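Local coordinates for protein peptidase M3B, oligoendopeptidase F (Enterococcus faecium, PDB 2QR4) that probably hydrolyses peptide bonds within short peptides, as a zinc-dependent oligoendopeptidase of the M3 family, at residues K24-L29 with V88-P93; Q31-F36 with W104-E109; R265-R270 with Y282-P287; K278-D283 with A479-P484. All blocks are in the same frame, centred on the assembly; numbering follows the deposited sequence.

Contact 1 of 4, residues K24-L29 with V88-P93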
# COMPACT_ATOMS: atom_id res chain seq x y z
N LYS A 24 11.53 20.48 -25.85
CA LYS A 24 12.49 20.85 -26.89
C LYS A 24 13.45 19.74 -27.31
O LYS A 24 13.93 19.73 -28.44
CB LYS A 24 13.32 22.06 -26.45
CG LYS A 24 12.60 23.38 -26.57
CD LYS A 24 13.58 24.53 -26.81
CE LYS A 24 12.84 25.83 -27.08
NZ LYS A 24 13.71 26.85 -27.74
N HIS A 25 13.75 18.81 -26.41
CA HIS A 25 14.70 17.76 -26.73
C HIS A 25 14.00 16.55 -27.32
O HIS A 25 14.54 15.87 -28.19
CB HIS A 25 15.54 17.39 -25.51
CG HIS A 25 16.41 18.52 -25.04
ND1 HIS A 25 17.49 18.97 -25.76
CD2 HIS A 25 16.34 19.30 -23.93
CE1 HIS A 25 18.05 19.98 -25.12
NE2 HIS A 25 17.37 20.20 -24.01
N LYS A 26 12.78 16.31 -26.87
CA LYS A 26 12.00 15.17 -27.33
C LYS A 26 11.90 15.19 -28.85
O LYS A 26 11.65 16.23 -29.45
CB LYS A 26 10.62 15.18 -26.68
CG LYS A 26 9.70 14.06 -27.12
CD LYS A 26 8.44 13.98 -26.27
CE LYS A 26 7.48 12.94 -26.83
NZ LYS A 26 6.29 12.74 -25.97
N GLY A 27 12.12 14.03 -29.46
CA GLY A 27 11.99 13.89 -30.91
C GLY A 27 13.13 14.46 -31.74
O GLY A 27 13.02 14.53 -32.96
N THR A 28 14.23 14.84 -31.09
CA THR A 28 15.38 15.39 -31.80
C THR A 28 16.56 14.44 -31.93
O THR A 28 17.50 14.70 -32.68
CB THR A 28 15.93 16.66 -31.12
OG1 THR A 28 16.44 16.31 -29.82
CG2 THR A 28 14.87 17.74 -31.00
N LEU A 29 16.51 13.33 -31.20
CA LEU A 29 17.68 12.45 -31.11
C LEU A 29 18.28 12.07 -32.46
O LEU A 29 19.49 11.93 -32.57
CB LEU A 29 17.39 11.20 -30.27
CG LEU A 29 16.94 11.51 -28.84
CD1 LEU A 29 16.98 10.27 -27.94
CD2 LEU A 29 17.79 12.61 -28.26
N VAL A 88 10.51 12.68 -18.57
CA VAL A 88 11.80 12.35 -19.16
C VAL A 88 11.77 10.88 -19.65
O VAL A 88 12.77 10.32 -20.11
CB VAL A 88 12.90 12.64 -18.10
CG1 VAL A 88 13.67 11.39 -17.64
CG2 VAL A 88 13.79 13.77 -18.54
N SER A 89 10.58 10.28 -19.57
CA SER A 89 10.40 8.88 -19.92
C SER A 89 10.46 8.57 -21.42
O SER A 89 10.56 7.41 -21.81
CB SER A 89 9.08 8.35 -19.33
OG SER A 89 7.96 9.04 -19.87
N TRP A 90 10.38 9.60 -22.27
CA TRP A 90 10.47 9.39 -23.72
C TRP A 90 11.91 9.08 -24.14
O TRP A 90 12.16 8.56 -25.23
CB TRP A 90 9.99 10.63 -24.46
CG TRP A 90 10.72 11.85 -24.01
CD1 TRP A 90 10.33 12.74 -23.05
CD2 TRP A 90 11.99 12.30 -24.49
NE1 TRP A 90 11.27 13.72 -22.91
CE2 TRP A 90 12.31 13.47 -23.77
CE3 TRP A 90 12.89 11.82 -25.46
CZ2 TRP A 90 13.50 14.17 -23.98
CZ3 TRP A 90 14.07 12.52 -25.66
CH2 TRP A 90 14.37 13.69 -24.92
N PHE A 91 12.84 9.38 -23.24
CA PHE A 91 14.27 9.43 -23.55
C PHE A 91 14.89 8.10 -24.03
O PHE A 91 15.46 8.04 -25.13
CB PHE A 91 15.02 10.02 -22.36
CG PHE A 91 16.50 10.08 -22.52
CD1 PHE A 91 17.06 10.79 -23.56
CD2 PHE A 91 17.32 9.43 -21.63
CE1 PHE A 91 18.44 10.84 -23.72
CE2 PHE A 91 18.70 9.49 -21.78
CZ PHE A 91 19.25 10.19 -22.82
N GLU A 92 14.78 7.04 -23.23
CA GLU A 92 15.37 5.74 -23.60
C GLU A 92 14.68 5.06 -24.81
O GLU A 92 15.35 4.50 -25.68
CB GLU A 92 15.39 4.80 -22.40
CG GLU A 92 16.17 5.36 -21.21
CD GLU A 92 16.45 4.31 -20.13
OE1 GLU A 92 15.97 3.15 -20.25
OE2 GLU A 92 17.17 4.63 -19.17
N PRO A 93 13.34 5.07 -24.84
CA PRO A 93 12.64 4.64 -26.05
C PRO A 93 13.14 5.37 -27.29
O PRO A 93 13.32 4.74 -28.33
CB PRO A 93 11.18 5.02 -25.75
CG PRO A 93 11.10 4.87 -24.24
CD PRO A 93 12.42 5.39 -23.74
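Lys-26 lies across the indole of Trp-90 in a CH-pi contact that joins the turn after helix 22-25 to the turn leading into helix 91-95. CA of Lys-26 stands 3.6 Å from the centroid of the six-membered ring of Trp-90, only 8° off the ring normal. With CG anti to the backbone N (chi1 178°) and the chain extended beyond it, the lysine runs on over the five-membered ring, where its CD comes 3.9 Å from CG of Trp-90. Beside it, CB of His-25 approaches CH2 of Trp-90 at 3.9 Å. Leu-29 arrives from another direction: its CD1 sits at the edge of the indole, near the ring plane, 4.3 Å from CZ3 of Trp-90, and also reaches the ring of Phe-91. Lys-26 and Gly-27 are the inner residues of a type II turn whose first carbonyl, His-25 O, accepts from both N and OG1 of Thr-28. The indole N-H, NE1 of Trp-90, bonds to Ser-22 OG, while Glu-94 OE2 accepts from Gly-27 N. Helix 33-63 adjoins through Ala-39 against Leu-29 and Ile-40 and Val-43 against Phe-91, and helix 117-124 through Tyr-119 against Phe-91.

Contact 2 of 4, residues Q31-F36 with W104-E109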
# COMPACT_ATOMS: atom_id res chain seq x y z
N GLN A 31 18.42 13.89 -35.10
CA GLN A 31 18.81 15.08 -35.86
C GLN A 31 20.32 15.25 -35.98
O GLN A 31 20.78 16.04 -36.80
CB GLN A 31 18.21 16.34 -35.24
CG GLN A 31 16.79 16.64 -35.67
CD GLN A 31 16.17 17.78 -34.87
OE1 GLN A 31 14.96 17.81 -34.65
NE2 GLN A 31 17.01 18.71 -34.42
N GLY A 32 21.08 14.55 -35.15
CA GLY A 32 22.53 14.72 -35.14
C GLY A 32 23.18 14.45 -33.79
O GLY A 32 22.50 14.44 -32.75
N ALA A 33 24.49 14.21 -33.82
CA ALA A 33 25.27 13.89 -32.62
C ALA A 33 25.19 15.00 -31.58
O ALA A 33 25.18 14.74 -30.38
CB ALA A 33 26.72 13.63 -32.99
N SER A 34 25.12 16.23 -32.07
CA SER A 34 25.00 17.41 -31.23
C SER A 34 23.69 17.38 -30.45
O SER A 34 23.68 17.51 -29.23
CB SER A 34 25.09 18.66 -32.12
OG SER A 34 25.04 19.85 -31.36
N GLN A 35 22.58 17.17 -31.16
CA GLN A 35 21.27 17.17 -30.55
C GLN A 35 21.14 16.01 -29.59
O GLN A 35 20.45 16.10 -28.57
CB GLN A 35 20.18 17.08 -31.61
CG GLN A 35 20.00 18.35 -32.43
CD GLN A 35 20.98 18.46 -33.59
OE1 GLN A 35 21.97 17.73 -33.68
NE2 GLN A 35 20.70 19.39 -34.50
N PHE A 36 21.83 14.93 -29.93
CA PHE A 36 21.83 13.71 -29.13
C PHE A 36 22.56 13.99 -27.81
O PHE A 36 22.08 13.64 -26.74
CB PHE A 36 22.53 12.60 -29.91
CG PHE A 36 22.46 11.25 -29.27
CD1 PHE A 36 21.29 10.51 -29.31
CD2 PHE A 36 23.58 10.70 -28.66
CE1 PHE A 36 21.23 9.24 -28.72
CE2 PHE A 36 23.52 9.44 -28.07
CZ PHE A 36 22.35 8.71 -28.10
N TRP A 104 26.74 4.64 -32.17
CA TRP A 104 28.20 4.73 -32.08
C TRP A 104 28.79 5.56 -33.22
O TRP A 104 29.95 5.96 -33.18
CB TRP A 104 28.87 3.34 -31.99
CG TRP A 104 28.26 2.45 -30.96
CD1 TRP A 104 27.64 1.25 -31.19
CD2 TRP A 104 28.14 2.70 -29.55
NE1 TRP A 104 27.16 0.73 -30.00
CE2 TRP A 104 27.45 1.60 -28.99
CE3 TRP A 104 28.56 3.74 -28.71
CZ2 TRP A 104 27.18 1.51 -27.62
CZ3 TRP A 104 28.28 3.65 -27.35
CH2 TRP A 104 27.60 2.55 -26.82
N GLN A 105 27.96 5.83 -34.23
CA GLN A 105 28.36 6.73 -35.31
C GLN A 105 28.38 8.17 -34.79
O GLN A 105 29.21 8.98 -35.21
CB GLN A 105 27.42 6.58 -36.51
CG GLN A 105 27.87 7.33 -37.76
CD GLN A 105 29.36 7.25 -38.00
OE1 GLN A 105 30.01 8.26 -38.26
NE2 GLN A 105 29.93 6.04 -37.90
N TYR A 106 27.45 8.47 -33.88
CA TYR A 106 27.40 9.76 -33.21
C TYR A 106 28.64 9.97 -32.34
O TYR A 106 29.13 11.08 -32.20
CB TYR A 106 26.16 9.84 -32.31
CG TYR A 106 24.86 10.21 -32.98
CD1 TYR A 106 24.82 10.83 -34.22
CD2 TYR A 106 23.65 9.98 -32.32
CE1 TYR A 106 23.60 11.19 -34.81
CE2 TYR A 106 22.44 10.33 -32.89
CZ TYR A 106 22.41 10.94 -34.13
OH TYR A 106 21.19 11.27 -34.66
N PHE A 107 29.11 8.88 -31.74
CA PHE A 107 30.30 8.92 -30.89
C PHE A 107 31.58 9.23 -31.65
O PHE A 107 32.47 9.90 -31.12
CB PHE A 107 30.44 7.61 -30.10
CG PHE A 107 29.56 7.55 -28.88
CD1 PHE A 107 28.19 7.53 -29.00
CD2 PHE A 107 30.11 7.53 -27.61
CE1 PHE A 107 27.38 7.48 -27.87
CE2 PHE A 107 29.31 7.48 -26.49
CZ PHE A 107 27.95 7.46 -26.61
N LYS A 108 31.68 8.75 -32.89
CA LYS A 108 32.82 9.11 -33.73
C LYS A 108 32.79 10.60 -34.01
O LYS A 108 33.82 11.27 -33.98
CB LYS A 108 32.80 8.34 -35.05
CG LYS A 108 33.37 6.93 -34.97
CD LYS A 108 33.84 6.47 -36.34
CE LYS A 108 34.82 7.47 -36.94
NZ LYS A 108 35.36 7.04 -38.26
N GLU A 109 31.60 11.12 -34.28
CA GLU A 109 31.43 12.52 -34.67
C GLU A 109 31.64 13.50 -33.50
O GLU A 109 32.10 14.61 -33.71
CB GLU A 109 30.05 12.75 -35.30
CG GLU A 109 29.68 11.72 -36.36
CD GLU A 109 28.40 12.05 -37.10
OE1 GLU A 109 28.33 11.72 -38.31
OE2 GLU A 109 27.47 12.62 -36.49
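The ring of Tyr-106 packs against Ala-33 and Phe-36, which lie on the same side of its plane, at the apolar centre of a helix-to-helix packing in which the first turn of helix 33-63 rests on the end of helix 100-109. The backbones come close here, CA of Ala-33 lying 4.7 Å from CA of Tyr-106, as the small methyl side chain permits. Ala-33 CA sits over one face of the tyrosine ring, 3.8 Å from its centroid, in a CH-pi contact, and its CB touches CD1 of Tyr-106 at 3.6 Å. Phe-36 offers a face of its own: CD2 of Tyr-106 lies above it, toward the rim, 3.5 Å from CG of Phe-36. The two rings are inclined at 43°, with centroids 5.1 Å apart, so the pair is neither a parallel stack nor a T. CG of Phe-36 is anti to its backbone N (chi1 -173°), which swings the ring across to the tyrosine and on to Phe-107, itself packed against Leu-113. Farther out, the extended side chain of Glu-109 brings OE2 beside the methyl group of Ala-33. The polar edge is the phenol oxygen, whose stronger partner is the carbonyl O of Leu-29, in the preceding loop. At the N-cap of helix 33-63, Gly-32 N makes a weak, bent bond to Tyr-106 OH, 3.3 Å long with an angle of 122° at the hydrogen.

Contact 3 of 4, residues R265-R270 with Y282-P287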
# COMPACT_ATOMS: atom_id res chain seq x y z
N ARG A 265 26.15 -26.99 14.40
CA ARG A 265 27.23 -27.23 15.34
C ARG A 265 27.56 -26.01 16.20
O ARG A 265 27.79 -26.15 17.40
CB ARG A 265 28.50 -27.63 14.59
CG ARG A 265 28.81 -29.09 14.61
CD ARG A 265 30.25 -29.26 15.08
NE ARG A 265 31.21 -29.22 13.98
CZ ARG A 265 32.52 -29.15 14.17
NH1 ARG A 265 33.01 -29.09 15.39
NH2 ARG A 265 33.34 -29.12 13.13
N TYR A 266 27.59 -24.83 15.59
CA TYR A 266 27.88 -23.60 16.32
C TYR A 266 26.79 -23.34 17.37
O TYR A 266 27.07 -22.86 18.47
CB TYR A 266 28.01 -22.42 15.35
CG TYR A 266 28.43 -21.12 15.99
CD1 TYR A 266 29.37 -21.10 17.01
CD2 TYR A 266 27.91 -19.91 15.56
CE1 TYR A 266 29.76 -19.93 17.59
CE2 TYR A 266 28.30 -18.73 16.14
CZ TYR A 266 29.23 -18.74 17.16
OH TYR A 266 29.66 -17.56 17.74
N MSE A 267 25.56 -23.69 17.03
CA MSE A 267 24.44 -23.56 17.96
C MSE A 267 24.54 -24.55 19.13
O MSE A 267 24.29 -24.18 20.28
CB MSE A 267 23.11 -23.68 17.21
CG MSE A 267 22.89 -22.55 16.20
SE MSE A 267 22.82 -20.72 16.97
CE MSE A 267 24.70 -20.21 16.87
N GLU A 268 24.96 -25.79 18.87
CA GLU A 268 25.25 -26.72 19.97
C GLU A 268 26.27 -26.11 20.92
O GLU A 268 26.14 -26.22 22.15
CB GLU A 268 25.76 -28.08 19.46
CG GLU A 268 24.80 -28.80 18.50
CD GLU A 268 23.60 -29.50 19.20
OE1 GLU A 268 23.48 -29.48 20.45
OE2 GLU A 268 22.78 -30.08 18.46
N LEU A 269 27.30 -25.48 20.36
CA LEU A 269 28.37 -24.93 21.19
C LEU A 269 27.82 -23.80 22.05
O LEU A 269 28.06 -23.75 23.26
CB LEU A 269 29.53 -24.44 20.34
CG LEU A 269 30.64 -23.72 21.10
CD1 LEU A 269 31.21 -24.64 22.16
CD2 LEU A 269 31.70 -23.29 20.10
N ARG A 270 27.05 -22.91 21.44
CA ARG A 270 26.41 -21.86 22.22
C ARG A 270 25.49 -22.42 23.34
O ARG A 270 25.44 -21.87 24.44
CB ARG A 270 25.68 -20.89 21.29
CG ARG A 270 24.70 -19.97 21.97
CD ARG A 270 24.16 -18.93 20.97
NE ARG A 270 25.18 -17.92 20.66
CZ ARG A 270 25.31 -16.78 21.33
NH1 ARG A 270 26.25 -15.92 20.98
NH2 ARG A 270 24.50 -16.48 22.34
N TYR A 282 15.74 -16.24 21.66
CA TYR A 282 16.08 -15.11 22.53
C TYR A 282 17.36 -15.33 23.34
O TYR A 282 17.68 -14.55 24.24
CB TYR A 282 14.91 -14.74 23.45
CG TYR A 282 14.36 -15.89 24.27
CD1 TYR A 282 15.04 -16.38 25.38
CD2 TYR A 282 13.13 -16.45 23.96
CE1 TYR A 282 14.51 -17.43 26.15
CE2 TYR A 282 12.59 -17.50 24.72
CZ TYR A 282 13.28 -17.98 25.81
OH TYR A 282 12.74 -19.02 26.54
N ASP A 283 18.10 -16.39 23.01
CA ASP A 283 19.41 -16.63 23.63
C ASP A 283 20.60 -16.44 22.69
O ASP A 283 21.74 -16.67 23.09
CB ASP A 283 19.49 -18.05 24.19
CG ASP A 283 18.52 -18.29 25.33
OD1 ASP A 283 18.35 -17.38 26.18
OD2 ASP A 283 17.93 -19.40 25.37
N LEU A 284 20.35 -16.05 21.43
CA LEU A 284 21.43 -16.09 20.43
C LEU A 284 22.27 -14.82 20.33
O LEU A 284 23.28 -14.81 19.64
CB LEU A 284 20.89 -16.45 19.04
CG LEU A 284 20.04 -17.72 18.88
CD1 LEU A 284 19.87 -18.07 17.42
CD2 LEU A 284 20.64 -18.89 19.63
N TYR A 285 21.86 -13.75 21.01
CA TYR A 285 22.54 -12.46 20.83
C TYR A 285 23.22 -11.98 22.08
O TYR A 285 23.77 -10.89 22.11
CB TYR A 285 21.56 -11.40 20.31
CG TYR A 285 20.83 -11.86 19.07
CD1 TYR A 285 19.63 -12.56 19.18
CD2 TYR A 285 21.34 -11.63 17.80
CE1 TYR A 285 18.94 -12.99 18.05
CE2 TYR A 285 20.68 -12.06 16.66
CZ TYR A 285 19.48 -12.74 16.79
OH TYR A 285 18.82 -13.18 15.67
N THR A 286 23.17 -12.80 23.13
CA THR A 286 23.82 -12.48 24.39
C THR A 286 25.26 -13.05 24.37
O THR A 286 25.49 -14.09 23.75
CB THR A 286 22.99 -13.04 25.57
OG1 THR A 286 23.45 -12.50 26.82
CG2 THR A 286 23.04 -14.56 25.63
N PRO A 287 26.22 -12.37 25.02
CA PRO A 287 27.63 -12.81 24.94
C PRO A 287 27.84 -14.18 25.56
O PRO A 287 27.34 -14.44 26.65
CB PRO A 287 28.38 -11.76 25.77
CG PRO A 287 27.44 -10.58 25.83
CD PRO A 287 26.07 -11.17 25.86
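Arg-270 reaches from helix 260-274 into the loop that follows and grips its backbone carbonyls. The straightest bond runs from NH2 of Arg-270 to the O of Thr-286, 2.9 Å long with 160° at the hydrogen, and it lies in the guanidinium plane as well as in the carbonyl plane. The same NH2 makes a weak, more bent bond to Asp-283 O, also at 2.9 Å, and NH1 adds a weak one to Thr-286 O. The carbonyl O of Leu-284 instead sits over the face of the guanidinium, 3.3 Å from CZ of Arg-270, too badly angled for a hydrogen bond but placed so that its negative end may favour the positive group. The arginine leaves the helix with CG anti to the backbone N (chi1 165°) and bends at chi3 (-73°), which turns the planar head toward the loop. Its aliphatic part packs against the leucine, CD of Arg-270 being 3.8 Å from CD2 of Leu-284; selenomethionine Met-267, one turn earlier, crosses that leucine at about a right angle, its SE 3.9 Å from CD2 of Leu-284. In the next shell, Asp-283 forms salt bridges with Arg-190 and Arg-193, and Thr-286 OG1 bonds to the carbonyls of Glu-186 and Ser-187. The whole is an example of a buried arginine tying a helix to the 3-10 turn and loop that follow it, in a mainly helical peptidase region.

Contact 4 of 4, residues K278-D283 with A479-P484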
# COMPACT_ATOMS: atom_id res chain seq x y z
N LYS A 278 17.37 -25.55 27.33
CA LYS A 278 17.03 -25.42 25.93
C LYS A 278 17.40 -24.05 25.35
O LYS A 278 17.18 -23.03 25.98
CB LYS A 278 15.55 -25.77 25.71
CG LYS A 278 15.37 -27.25 25.37
CD LYS A 278 14.07 -27.81 25.83
CE LYS A 278 13.93 -29.25 25.40
NZ LYS A 278 15.12 -30.06 25.79
N LEU A 279 17.98 -24.06 24.15
CA LEU A 279 18.42 -22.81 23.50
C LEU A 279 17.30 -22.22 22.66
O LEU A 279 16.75 -22.90 21.79
CB LEU A 279 19.62 -23.07 22.58
CG LEU A 279 20.40 -21.82 22.11
CD1 LEU A 279 21.12 -21.13 23.27
CD2 LEU A 279 21.40 -22.17 21.03
N HIS A 280 16.97 -20.96 22.90
CA HIS A 280 15.89 -20.34 22.15
C HIS A 280 16.42 -19.17 21.32
O HIS A 280 17.52 -18.67 21.57
CB HIS A 280 14.81 -19.80 23.10
CG HIS A 280 14.17 -20.83 23.98
ND1 HIS A 280 12.92 -21.35 23.73
CD2 HIS A 280 14.61 -21.43 25.12
CE1 HIS A 280 12.61 -22.22 24.67
NE2 HIS A 280 13.62 -22.29 25.52
N MSE A 281 15.62 -18.72 20.36
CA MSE A 281 15.96 -17.52 19.59
C MSE A 281 16.40 -16.39 20.51
O MSE A 281 17.37 -15.69 20.22
CB MSE A 281 14.79 -17.09 18.68
CG MSE A 281 14.45 -18.10 17.56
SE MSE A 281 16.03 -18.72 16.51
CE MSE A 281 16.65 -17.01 15.78
N TYR A 282 15.74 -16.24 21.66
CA TYR A 282 16.08 -15.11 22.53
C TYR A 282 17.36 -15.33 23.34
O TYR A 282 17.68 -14.55 24.24
CB TYR A 282 14.91 -14.74 23.45
CG TYR A 282 14.36 -15.89 24.27
CD1 TYR A 282 15.04 -16.38 25.38
CD2 TYR A 282 13.13 -16.45 23.96
CE1 TYR A 282 14.51 -17.43 26.15
CE2 TYR A 282 12.59 -17.50 24.72
CZ TYR A 282 13.28 -17.98 25.81
OH TYR A 282 12.74 -19.02 26.54
N ASP A 283 18.10 -16.39 23.01
CA ASP A 283 19.41 -16.63 23.63
C ASP A 283 20.60 -16.44 22.69
O ASP A 283 21.74 -16.67 23.09
CB ASP A 283 19.49 -18.05 24.19
CG ASP A 283 18.52 -18.29 25.33
OD1 ASP A 283 18.35 -17.38 26.18
OD2 ASP A 283 17.93 -19.40 25.37
N ALA A 479 19.35 -27.91 17.73
CA ALA A 479 19.89 -27.35 18.97
C ALA A 479 19.10 -26.13 19.43
O ALA A 479 19.11 -25.78 20.62
CB ALA A 479 21.34 -27.01 18.80
N VAL A 480 18.40 -25.48 18.50
CA VAL A 480 17.60 -24.30 18.79
C VAL A 480 16.13 -24.67 18.82
O VAL A 480 15.60 -25.25 17.87
CB VAL A 480 17.86 -23.21 17.72
CG1 VAL A 480 16.94 -21.99 17.93
CG2 VAL A 480 19.32 -22.79 17.74
N GLU A 481 15.45 -24.37 19.93
CA GLU A 481 14.01 -24.66 20.04
C GLU A 481 13.21 -23.88 19.00
O GLU A 481 13.55 -22.73 18.70
CB GLU A 481 13.48 -24.34 21.44
CG GLU A 481 14.00 -25.26 22.51
CD GLU A 481 13.84 -26.73 22.14
OE1 GLU A 481 14.88 -27.42 22.03
OE2 GLU A 481 12.69 -27.17 21.96
N GLU A 482 12.17 -24.51 18.45
CA GLU A 482 11.27 -23.82 17.53
C GLU A 482 10.32 -22.91 18.31
O GLU A 482 9.25 -23.33 18.72
CB GLU A 482 10.47 -24.82 16.68
CG GLU A 482 11.31 -25.55 15.63
CD GLU A 482 10.56 -26.66 14.89
OE1 GLU A 482 11.21 -27.58 14.36
OE2 GLU A 482 9.31 -26.60 14.83
N ASP A 483 10.74 -21.67 18.54
CA ASP A 483 9.91 -20.67 19.19
C ASP A 483 8.77 -20.28 18.24
O ASP A 483 9.00 -19.95 17.09
CB ASP A 483 10.73 -19.42 19.51
CG ASP A 483 11.80 -19.67 20.57
OD1 ASP A 483 11.45 -20.08 21.70
OD2 ASP A 483 13.00 -19.43 20.27
N PRO A 484 7.52 -20.34 18.73
CA PRO A 484 6.40 -19.92 17.87
C PRO A 484 6.50 -18.46 17.45
O PRO A 484 6.05 -18.09 16.36
CB PRO A 484 5.15 -20.15 18.74
CG PRO A 484 5.63 -20.53 20.11
CD PRO A 484 7.11 -20.80 20.07
O HOH W 1 17.65 -26.80 22.70
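A His-carboxylate hydrogen bond lies at the heart of this loop-to-loop junction, where the connection after helix 260-274 meets the one after helix 461-476 within the M3 peptidase region. ND1 of His-280 donates to OD1 of Asp-483 at 2.8 Å, on the syn side of the carboxylate and close to the imidazole plane; ring and carboxylate are nearly coplanar, 25° apart. The other oxygen has its own donor: OD2 of Asp-483 accepts the backbone N of Met-281 at 2.7 Å, almost in line with its own C-O bond. One aspartate thus holds both the ring of His-280 and the start of the 3-10 turn 281-283. The imidazole is sandwiched, with Glu-481 CB and CG over one face and the hydroxyl of Tyr-282 over the centre of the opposite face. Tyr-282 can fold back in this way because its CG sits between the backbone N and the carbonyl carbon (chi1 54°). At the ring's edge, OD2 of Asp-283 accepts the backbone N of His-280. The apolar side is formed by Val-480: its CG2 meets CD2 of Leu-279 at 3.9 Å and its CG1 meets SE of selenomethionine Met-281 at 3.7 Å. Next to it, Glu-481 N bonds to Leu-279 O at 2.7 Å, nearly straight. Glu-481 then curls over the aliphatic part of Lys-278, and one water accepts from Leu-279 N while donating to Ala-479 O and, at 2.9 Å, to OE1 of Glu-481.

The four contacts form two pairs on opposite sides of the chain's centre; contacts 1 and 2 both close before contacts 3 and 4 open. Contacts 1 and 2, with centres about 15 Å apart, alternate along the chain: helices 22-25 and 33-63 are consecutive, as are helices 91-95 and 100-109, so one pair of neighbouring elements packs twice on another. They also touch where Thr-28 O packs on CB of Gln-35. Contacts 3 and 4, centres about 9 Å apart, share Tyr-282 and Asp-283, and Leu-279 links them by packing on Leu-284. Contact 4 also brings in a loop some 200 residues later. Between contacts 1 and 3 the nearest atoms are about 39 Å apart, so the two pairs share no direct contact and belong to different parts of the chain.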